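Local structure of ABC transporter periplasmic substrate-binding protein (Desulfovibrio alaskensis, 5MY5) at residues D106-P112 with G188-R194. The protein probably captures tungstate in the periplasm as the substrate-binding component of an ABC transporter, with high selectivity for this oxyanion. The protein carries 2 engineered substitutions. Numbering follows the deposited sequence.
Sequences DFVIIGP and GYTMTDR
Val108 and Ile110 pair with Thr192 and Thr190 as antiparallel hydrogen-bonded pairs, each joined by two backbone bonds; the axes of the short segments approach to 4.6 Å, with 153° between their N-to-C directions. Beyond them, Arg194 N donates to Asp106 O. The Arg194 side chain then meets the Asp106 carboxylate side-on: NE reaches OD1 at 2.7 Å on its syn lone pair, and NH2 reaches OD2 at 2.9 Å, with the two planes only 20° apart. The bend at chi3 (-66°) turns NE and the guanidinium toward this carboxylate. Val108 CG1 lies 3.5 Å above one guanidinium face, offset toward the rim. NH2 also forms a salt bridge with Glu215, so two carboxylates probably share its charge. Here the 106-112 end of strand 100-112 pairs with strand 189-193 in one lobe of the periplasmic binding-protein fold, strand 210-214 bordering 100-112 too. On one sheet face, aliphatic groups lie side by side: Val108 CG2 is 3.9 Å from Thr192 CG2, and Ile110 CG1 is 3.7 Å from Thr190 CG2; helix 176-186 packs against both threonines. Across the other face, Met191 makes an oblique Met-aromatic contact, its SD 5.0 Å from the Phe107 ring centroid and its CE touching Phe107 CD1, both side chains packing against helix 146-155.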
loop_
_atom_site.group_PDB
_atom_site.type_symbol
_atom_site.label_atom_id
_atom_site.label_comp_id
_atom_site.label_asym_id
_atom_site.label_seq_id
_atom_site.Cartn_x
_atom_site.Cartn_y
_atom_site.Cartn_z
ATOM N N ASP A 106 -0.000 1.617 5.667
ATOM C CA ASP A 106 -1.323 1.258 6.111
ATOM C C ASP A 106 -2.398 2.113 5.517
ATOM O O ASP A 106 -2.191 3.135 4.943
ATOM C CB ASP A 106 -1.427 1.209 7.644
ATOM C CG ASP A 106 -1.304 2.574 8.298
ATOM O OD1 ASP A 106 -0.806 3.568 7.709
ATOM O OD2 ASP A 106 -1.659 2.672 9.515
ATOM N N PHE A 107 -3.618 1.623 5.708
ATOM C CA PHE A 107 -4.825 2.302 5.331
ATOM C C PHE A 107 -5.552 2.810 6.561
ATOM O O PHE A 107 -5.401 2.228 7.570
ATOM C CB PHE A 107 -5.753 1.338 4.517
ATOM C CG PHE A 107 -5.177 0.944 3.168
ATOM C CD1 PHE A 107 -5.385 1.700 2.097
ATOM C CD2 PHE A 107 -4.469 -0.271 3.067
ATOM C CE1 PHE A 107 -4.824 1.310 0.824
ATOM C CE2 PHE A 107 -3.976 -0.687 1.827
ATOM C CZ PHE A 107 -4.120 0.135 0.758
ATOM N N VAL A 108 -6.378 3.808 6.386
ATOM C CA VAL A 108 -7.189 4.424 7.492
ATOM C C VAL A 108 -8.592 4.715 7.010
ATOM O O VAL A 108 -8.836 4.916 5.797
ATOM C CB VAL A 108 -6.488 5.666 8.061
ATOM C CG1 VAL A 108 -5.083 5.327 8.679
ATOM C CG2 VAL A 108 -6.361 6.688 7.072
ATOM N N ILE A 109 -9.549 4.758 7.948
ATOM C CA ILE A 109 -10.880 5.301 7.609
ATOM C C ILE A 109 -10.979 6.705 8.145
ATOM O O ILE A 109 -10.642 6.919 9.337
ATOM C CB ILE A 109 -11.976 4.366 8.149
ATOM C CG1 ILE A 109 -11.780 2.958 7.503
ATOM C CG2 ILE A 109 -13.315 4.995 7.884
ATOM C CD1 ILE A 109 -12.604 1.956 8.187
ATOM N N ILE A 110 -11.431 7.610 7.332
ATOM C CA ILE A 110 -11.539 9.054 7.655
ATOM C C ILE A 110 -12.982 9.440 7.549
ATOM O O ILE A 110 -13.808 8.750 6.911
ATOM C CB ILE A 110 -10.627 9.929 6.838
ATOM C CG1 ILE A 110 -11.109 10.039 5.386
ATOM C CG2 ILE A 110 -9.233 9.393 6.931
ATOM C CD1 ILE A 110 -10.296 10.876 4.468
ATOM N N GLY A 111 -13.334 10.532 8.232
ATOM C CA GLY A 111 -14.699 11.043 8.188
ATOM C C GLY A 111 -14.753 12.419 8.810
ATOM O O GLY A 111 -13.699 12.907 9.336
ATOM N N PRO A 112 -15.955 13.055 8.832
ATOM C CA PRO A 112 -16.048 14.319 9.471
ATOM C C PRO A 112 -15.576 14.306 10.911
ATOM O O PRO A 112 -15.785 13.353 11.665
ATOM C CB PRO A 112 -17.539 14.703 9.311
ATOM C CG PRO A 112 -18.017 13.877 8.197
ATOM C CD PRO A 112 -17.249 12.617 8.301
ATOM N N GLY A 188 -19.135 12.374 4.505
ATOM C CA GLY A 188 -19.073 10.946 4.460
ATOM C C GLY A 188 -17.791 10.396 4.976
ATOM O O GLY A 188 -16.869 11.179 5.304
ATOM N N TYR A 189 -17.780 9.095 5.157
ATOM C CA TYR A 189 -16.627 8.316 5.545
ATOM C C TYR A 189 -15.957 7.758 4.291
ATOM O O TYR A 189 -16.626 7.465 3.324
ATOM C CB TYR A 189 -17.043 7.198 6.452
ATOM C CG TYR A 189 -17.566 7.709 7.805
ATOM C CD1 TYR A 189 -18.854 8.123 7.933
ATOM C CD2 TYR A 189 -16.733 7.792 8.870
ATOM C CE1 TYR A 189 -19.321 8.605 9.131
ATOM C CE2 TYR A 189 -17.227 8.226 10.116
ATOM C CZ TYR A 189 -18.484 8.712 10.178
ATOM O OH TYR A 189 -18.979 9.092 11.464
ATOM N N THR A 190 -14.659 7.468 4.361
ATOM C CA THR A 190 -13.996 6.792 3.212
ATOM C C THR A 190 -12.742 6.095 3.778
ATOM O O THR A 190 -12.139 6.522 4.777
ATOM C CB THR A 190 -13.717 7.748 2.065
ATOM O OG1 THR A 190 -13.328 6.965 0.915
ATOM C CG2 THR A 190 -12.620 8.694 2.333
ATOM N N MET A 191 -12.303 5.049 3.094
ATOM C CA MET A 191 -11.023 4.394 3.377
ATOM C C MET A 191 -9.997 4.970 2.371
ATOM O O MET A 191 -10.256 5.009 1.140
ATOM C CB MET A 191 -11.108 2.876 3.261
ATOM C CG MET A 191 -9.860 2.153 3.689
ATOM S SD MET A 191 -9.548 0.590 2.880
ATOM C CE MET A 191 -8.990 1.197 1.286
ATOM N N THR A 192 -8.829 5.341 2.930
ATOM C CA THR A 192 -7.693 5.875 2.125
ATOM C C THR A 192 -6.419 5.319 2.558
ATOM O O THR A 192 -6.275 4.875 3.669
ATOM C CB THR A 192 -7.658 7.390 2.203
ATOM O OG1 THR A 192 -6.618 7.936 1.360
ATOM C CG2 THR A 192 -7.493 7.896 3.566
ATOM N N ASP A 193 -5.433 5.259 1.622
ATOM C CA ASP A 193 -4.067 4.991 2.126
ATOM C C ASP A 193 -3.689 6.267 2.980
ATOM O O ASP A 193 -4.103 7.349 2.666
ATOM C CB ASP A 193 -3.067 4.799 0.953
ATOM C CG ASP A 193 -3.056 5.982 0.065
ATOM O OD1 ASP A 193 -4.036 6.374 -0.624
ATOM O OD2 ASP A 193 -1.995 6.633 0.077
ATOM N N ARG A 194 -2.828 5.987 3.967
ATOM C CA ARG A 194 -2.331 7.089 4.833
ATOM C C ARG A 194 -1.570 8.117 4.073
ATOM O O ARG A 194 -1.751 9.318 4.350
ATOM C CB ARG A 194 -1.504 6.588 5.950
ATOM C CG ARG A 194 -1.152 7.672 7.016
ATOM C CD ARG A 194 -0.287 7.041 8.105
ATOM N NE ARG A 194 -0.938 6.022 8.931
ATOM C CZ ARG A 194 -1.668 6.294 10.016
ATOM N NH1 ARG A 194 -1.902 7.536 10.413
ATOM N NH2 ARG A 194 -2.200 5.270 10.695
#